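PDB 5U02: glycosyl transferase, which is a TarS-type glycosyltransferase whose chain has a helical linker region and two mainly beta C-terminal domains, and which assembles as three copies. Local coordinates for residues I120-N123 / Y128-G131; L155-F160 / G165-R170. One frame throughout, in Å; residues are numbered along the deposited sequence.

Contact 1 (I120-N123 / Y128-G131)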
loop_
_atom_site.group_PDB
_atom_site.type_symbol
_atom_site.label_atom_id
_atom_site.label_comp_id
_atom_site.label_asym_id
_atom_site.label_seq_id
_atom_site.Cartn_x
_atom_site.Cartn_y
_atom_site.Cartn_z
ATOM N N ILE A 120 6.417 26.600 -10.090
ATOM C CA ILE A 120 5.434 26.428 -11.155
ATOM C C ILE A 120 5.726 27.387 -12.303
ATOM O O ILE A 120 5.929 28.585 -12.079
ATOM C CB ILE A 120 4.000 26.656 -10.638
ATOM C CG1 ILE A 120 3.669 25.682 -9.509
ATOM C CG2 ILE A 120 3.003 26.518 -11.775
ATOM C CD1 ILE A 120 2.400 26.034 -8.761
ATOM N N GLN A 121 5.727 26.858 -13.528
ATOM C CA GLN A 121 5.609 27.661 -14.739
ATOM C C GLN A 121 4.254 27.341 -15.358
ATOM O O GLN A 121 3.992 26.188 -15.716
ATOM C CB GLN A 121 6.747 27.380 -15.725
ATOM C CG GLN A 121 6.485 27.967 -17.117
ATOM C CD GLN A 121 7.405 27.417 -18.214
ATOM O OE1 GLN A 121 7.580 26.209 -18.343
ATOM N NE2 GLN A 121 7.973 28.307 -19.020
ATOM N N PHE A 122 3.391 28.355 -15.465
ATOM C CA PHE A 122 1.992 28.089 -15.786
ATOM C C PHE A 122 1.749 27.925 -17.282
ATOM O O PHE A 122 0.802 27.235 -17.677
ATOM C CB PHE A 122 1.109 29.200 -15.224
ATOM C CG PHE A 122 0.989 29.173 -13.724
ATOM C CD1 PHE A 122 0.051 28.363 -13.095
ATOM C CD2 PHE A 122 1.824 29.948 -12.943
ATOM C CE1 PHE A 122 -0.050 28.342 -11.711
ATOM C CE2 PHE A 122 1.727 29.933 -11.567
ATOM C CZ PHE A 122 0.791 29.129 -10.947
ATOM N N ASN A 123 2.576 28.537 -18.125
ATOM C CA ASN A 123 2.446 28.397 -19.570
ATOM C C ASN A 123 3.829 28.431 -20.200
ATOM O O ASN A 123 4.809 28.843 -19.574
ATOM C CB ASN A 123 1.547 29.489 -20.172
ATOM C CG ASN A 123 0.083 29.073 -20.236
ATOM O OD1 ASN A 123 -0.322 28.319 -21.123
ATOM N ND2 ASN A 123 -0.712 29.550 -19.285
ATOM N N TYR A 128 9.140 31.065 -13.965
ATOM C CA TYR A 128 8.854 30.137 -12.880
ATOM C C TYR A 128 8.671 30.934 -11.594
ATOM O O TYR A 128 9.579 31.663 -11.177
ATOM C CB TYR A 128 9.986 29.123 -12.706
ATOM C CG TYR A 128 9.888 27.870 -13.551
ATOM C CD1 TYR A 128 10.290 27.869 -14.881
ATOM C CD2 TYR A 128 9.427 26.677 -13.005
ATOM C CE1 TYR A 128 10.220 26.722 -15.649
ATOM C CE2 TYR A 128 9.352 25.525 -13.766
ATOM C CZ TYR A 128 9.749 25.554 -15.088
ATOM O OH TYR A 128 9.678 24.412 -15.851
ATOM N N PHE A 129 7.501 30.804 -10.975
ATOM C CA PHE A 129 7.280 31.312 -9.628
ATOM C C PHE A 129 7.615 30.209 -8.634
ATOM O O PHE A 129 7.098 29.091 -8.739
ATOM C CB PHE A 129 5.836 31.783 -9.451
ATOM C CG PHE A 129 5.434 32.872 -10.405
ATOM C CD1 PHE A 129 4.894 32.563 -11.642
ATOM C CD2 PHE A 129 5.607 34.205 -10.067
ATOM C CE1 PHE A 129 4.529 33.564 -12.524
ATOM C CE2 PHE A 129 5.243 35.209 -10.944
ATOM C CZ PHE A 129 4.703 34.887 -12.174
ATOM N N GLU A 130 8.484 30.517 -7.678
ATOM C CA GLU A 130 9.098 29.498 -6.842
ATOM C C GLU A 130 8.665 29.650 -5.388
ATOM O O GLU A 130 8.426 30.760 -4.904
ATOM C CB GLU A 130 10.631 29.565 -6.956
ATOM C CG GLU A 130 11.111 29.869 -8.375
ATOM C CD GLU A 130 12.457 29.246 -8.706
ATOM O OE1 GLU A 130 13.321 29.958 -9.253
ATOM O OE2 GLU A 130 12.650 28.045 -8.429
ATOM N N GLY A 131 8.554 28.513 -4.700
ATOM C CA GLY A 131 8.284 28.492 -3.274
ATOM C C GLY A 131 6.833 28.700 -2.883
ATOM O O GLY A 131 6.543 29.456 -1.952
#
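The loop-proximal end of the antiparallel beta hairpin formed by strands 117-121 and 129-132 carries a different kind of side-chain contact on each side. I120 and F129 make a hydrogen-bonded pair: I120 N donates to F129 O at 2.9 Å with an N-H...O angle of 168°, and F129 N returns a bond to I120 O, which also receives a CA-H...O contact from Y128 CA. On one face of the hairpin Q121 and Y128 meet by a CH-pi contact, the CB of Q121 standing 3.5 Å from the centroid of the Y128 ring and only 8° off its normal. With CG anti to the backbone N, the glutamine runs on extended beside the phenol ring, its amide plane 28° from it, while NE2 bonds to the carbonyl of E126 in the connecting loop. The other face carries I120, F122 and F129. CG2 of I120 sits over the centre of the F122 ring, whose CE2 reaches F129 CD1 at 4.1 Å. This apolar side rests on helices: F122 packs on T98, V99, S102 and Y103 of helix 93-105, F129 meets H86 edge-to-face, and P83 touches both phenylalanines, while strand 110-114 flanks strand 117-121.

Contact 2 (L155-F160 / G165-R170)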
loop_
_atom_site.group_PDB
_atom_site.type_symbol
_atom_site.label_atom_id
_atom_site.label_comp_id
_atom_site.label_asym_id
_atom_site.label_seq_id
_atom_site.Cartn_x
_atom_site.Cartn_y
_atom_site.Cartn_z
ATOM N N LEU A 155 -13.653 8.999 -0.539
ATOM C CA LEU A 155 -13.330 10.390 -0.250
ATOM C C LEU A 155 -12.806 11.036 -1.520
ATOM O O LEU A 155 -11.876 10.518 -2.147
ATOM C CB LEU A 155 -12.296 10.496 0.871
ATOM C CG LEU A 155 -12.734 9.850 2.187
ATOM C CD1 LEU A 155 -11.664 10.030 3.245
ATOM C CD2 LEU A 155 -14.057 10.436 2.647
ATOM N N THR A 156 -13.408 12.159 -1.905
ATOM C CA THR A 156 -13.048 12.862 -3.127
ATOM C C THR A 156 -12.348 14.168 -2.767
ATOM O O THR A 156 -12.914 15.009 -2.061
ATOM C CB THR A 156 -14.281 13.132 -3.989
ATOM O OG1 THR A 156 -14.864 11.884 -4.378
ATOM C CG2 THR A 156 -13.899 13.910 -5.238
ATOM N N LEU A 157 -11.117 14.327 -3.242
ATOM C CA LEU A 157 -10.395 15.590 -3.111
ATOM C C LEU A 157 -10.897 16.529 -4.198
ATOM O O LEU A 157 -10.499 16.422 -5.359
ATOM C CB LEU A 157 -8.891 15.373 -3.228
ATOM C CG LEU A 157 -8.252 14.266 -2.396
ATOM C CD1 LEU A 157 -6.735 14.369 -2.480
ATOM C CD2 LEU A 157 -8.719 14.346 -0.964
ATOM N N ASN A 158 -11.789 17.451 -3.829
ATOM C CA ASN A 158 -12.342 18.368 -4.821
ATOM C C ASN A 158 -11.320 19.414 -5.244
ATOM O O ASN A 158 -11.257 19.786 -6.422
ATOM C CB ASN A 158 -13.606 19.039 -4.280
ATOM C CG ASN A 158 -14.849 18.188 -4.479
ATOM O OD1 ASN A 158 -14.806 17.155 -5.149
ATOM N ND2 ASN A 158 -15.967 18.631 -3.916
ATOM N N GLU A 159 -10.514 19.902 -4.305
ATOM C CA GLU A 159 -9.505 20.903 -4.618
ATOM C C GLU A 159 -8.205 20.554 -3.914
ATOM O O GLU A 159 -8.199 20.256 -2.716
ATOM C CB GLU A 159 -9.966 22.308 -4.225
ATOM C CG GLU A 159 -10.903 22.933 -5.243
ATOM C CD GLU A 159 -11.240 24.376 -4.924
ATOM O OE1 GLU A 159 -10.507 24.996 -4.125
ATOM O OE2 GLU A 159 -12.233 24.891 -5.480
ATOM N N PHE A 160 -7.114 20.591 -4.673
ATOM C CA PHE A 160 -5.785 20.276 -4.171
ATOM C C PHE A 160 -4.786 20.816 -5.181
ATOM O O PHE A 160 -4.921 20.563 -6.383
ATOM C CB PHE A 160 -5.605 18.765 -3.980
ATOM C CG PHE A 160 -4.514 18.400 -3.014
ATOM C CD1 PHE A 160 -3.986 19.346 -2.149
ATOM C CD2 PHE A 160 -4.001 17.113 -2.985
ATOM C CE1 PHE A 160 -2.975 19.012 -1.265
ATOM C CE2 PHE A 160 -2.993 16.771 -2.103
ATOM C CZ PHE A 160 -2.477 17.724 -1.241
ATOM N N GLY A 165 -0.822 11.247 -7.809
ATOM C CA GLY A 165 0.358 10.427 -7.955
ATOM C C GLY A 165 1.573 10.889 -7.174
ATOM O O GLY A 165 2.470 10.077 -6.926
ATOM N N HIS A 166 1.635 12.159 -6.789
ATOM C CA HIS A 166 2.800 12.687 -6.094
ATOM C C HIS A 166 2.604 12.748 -4.586
ATOM O O HIS A 166 3.503 13.200 -3.871
ATOM C CB HIS A 166 3.155 14.066 -6.651
ATOM C CG HIS A 166 3.351 14.075 -8.135
ATOM N ND1 HIS A 166 4.430 13.469 -8.742
ATOM C CD2 HIS A 166 2.601 14.597 -9.134
ATOM C CE1 HIS A 166 4.339 13.621 -10.051
ATOM N NE2 HIS A 166 3.240 14.303 -10.315
ATOM N N TYR A 167 1.454 12.301 -4.087
ATOM C CA TYR A 167 1.180 12.264 -2.660
ATOM C C TYR A 167 0.596 10.905 -2.309
ATOM O O TYR A 167 0.133 10.163 -3.177
ATOM C CB TYR A 167 0.217 13.386 -2.242
ATOM C CG TYR A 167 -1.064 13.411 -3.045
ATOM C CD1 TYR A 167 -2.201 12.767 -2.584
ATOM C CD2 TYR A 167 -1.136 14.074 -4.265
ATOM C CE1 TYR A 167 -3.376 12.779 -3.313
ATOM C CE2 TYR A 167 -2.309 14.095 -5.001
ATOM C CZ TYR A 167 -3.425 13.445 -4.519
ATOM O OH TYR A 167 -4.595 13.457 -5.243
ATOM N N ASP A 168 0.630 10.580 -1.021
ATOM C CA ASP A 168 0.008 9.371 -0.504
ATOM C C ASP A 168 -1.145 9.749 0.413
ATOM O O ASP A 168 -1.141 10.818 1.034
ATOM C CB ASP A 168 1.011 8.502 0.263
ATOM C CG ASP A 168 2.194 8.080 -0.588
ATOM O OD1 ASP A 168 2.080 8.099 -1.831
ATOM O OD2 ASP A 168 3.239 7.724 -0.007
ATOM N N VAL A 169 -2.140 8.869 0.490
ATOM C CA VAL A 169 -3.302 9.077 1.343
ATOM C C VAL A 169 -3.571 7.802 2.128
ATOM O O VAL A 169 -3.385 6.691 1.619
ATOM C CB VAL A 169 -4.555 9.501 0.539
ATOM C CG1 VAL A 169 -4.256 10.718 -0.331
ATOM C CG2 VAL A 169 -5.085 8.360 -0.304
ATOM N N ARG A 170 -3.981 7.970 3.382
ATOM C CA ARG A 170 -4.450 6.877 4.217
ATOM C C ARG A 170 -5.692 7.349 4.951
ATOM O O ARG A 170 -5.878 8.548 5.169
ATOM C CB ARG A 170 -3.397 6.420 5.243
ATOM C CG ARG A 170 -2.073 5.991 4.654
ATOM C CD ARG A 170 -1.231 5.236 5.679
ATOM N NE ARG A 170 -0.715 6.089 6.748
ATOM C CZ ARG A 170 -0.056 5.626 7.809
ATOM N NH1 ARG A 170 0.156 4.320 7.937
ATOM N NH2 ARG A 170 0.391 6.461 8.741
#
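Y167 faces L157 and F160 across the interior of the first C-terminal beta domain, an E-set-like fold in which strands 150-159 and 168-175 are not direct neighbours in the sheet. No hydrogen bond links the two segments; the CA atoms of F160 and Y167 are 10.7 Å apart, and side chains alone span the distance. The tight part is a T-shaped pair. F160 turns an edge to one face of the Y167 ring, with its CE2 over the ring centre and 3.9 Å from Y167 CD2; the centroids are 5.1 Å apart and the planes make 72°. For Y167 this takes a chi1 of 53°, which sets CG between the backbone N and the carbonyl carbon and sends the ring across toward strand 150-159. L157 and Y167 reach toward each other from opposite directions, with L157 CD1 3.8 Å from Y167 CE1 and 3.6 Å from Y167 OH, and V169 CG1 meets the tyrosine edge in plane. V139 and L217 pack on L157, while V219 and I221 pack on F160. Beyond this cluster no side chains meet; N158, E159 and D168 are exposed. At its outer side G165 O accepts a hydrogen bond from Q220 NE2 of a second subunit, and R170 forms salt bridges with E218 of its own chain and E164 of a third subunit. The tyrosine hydroxyl, hydrogen-bonded to Y194 OH and K192 NZ, is thus a buried polar group with partners, probably polarised by the lysine's charge, while apolar and aromatic contacts hold the ring itself.

The two contacts set a backbone-bonded hairpin beside a bridge made by side chains. Contact 1 joins adjacent strands of a small sheet and is partly buried, its centre about 29 Å from the centre of the chain; contact 2 is fully buried where its residues touch, its centre about 9 Å from that of the chain. They share no strand, follow one another along the chain, and their nearest atoms are about 9 Å apart. Phenylalanines pack on helices in contact 1, whereas in contact 2 the aromatic pair is formed by loop residues next to the strands. Other subunits approach only the periphery of contact 2, whereas no other chain of the assembly touches the segments of contact 1.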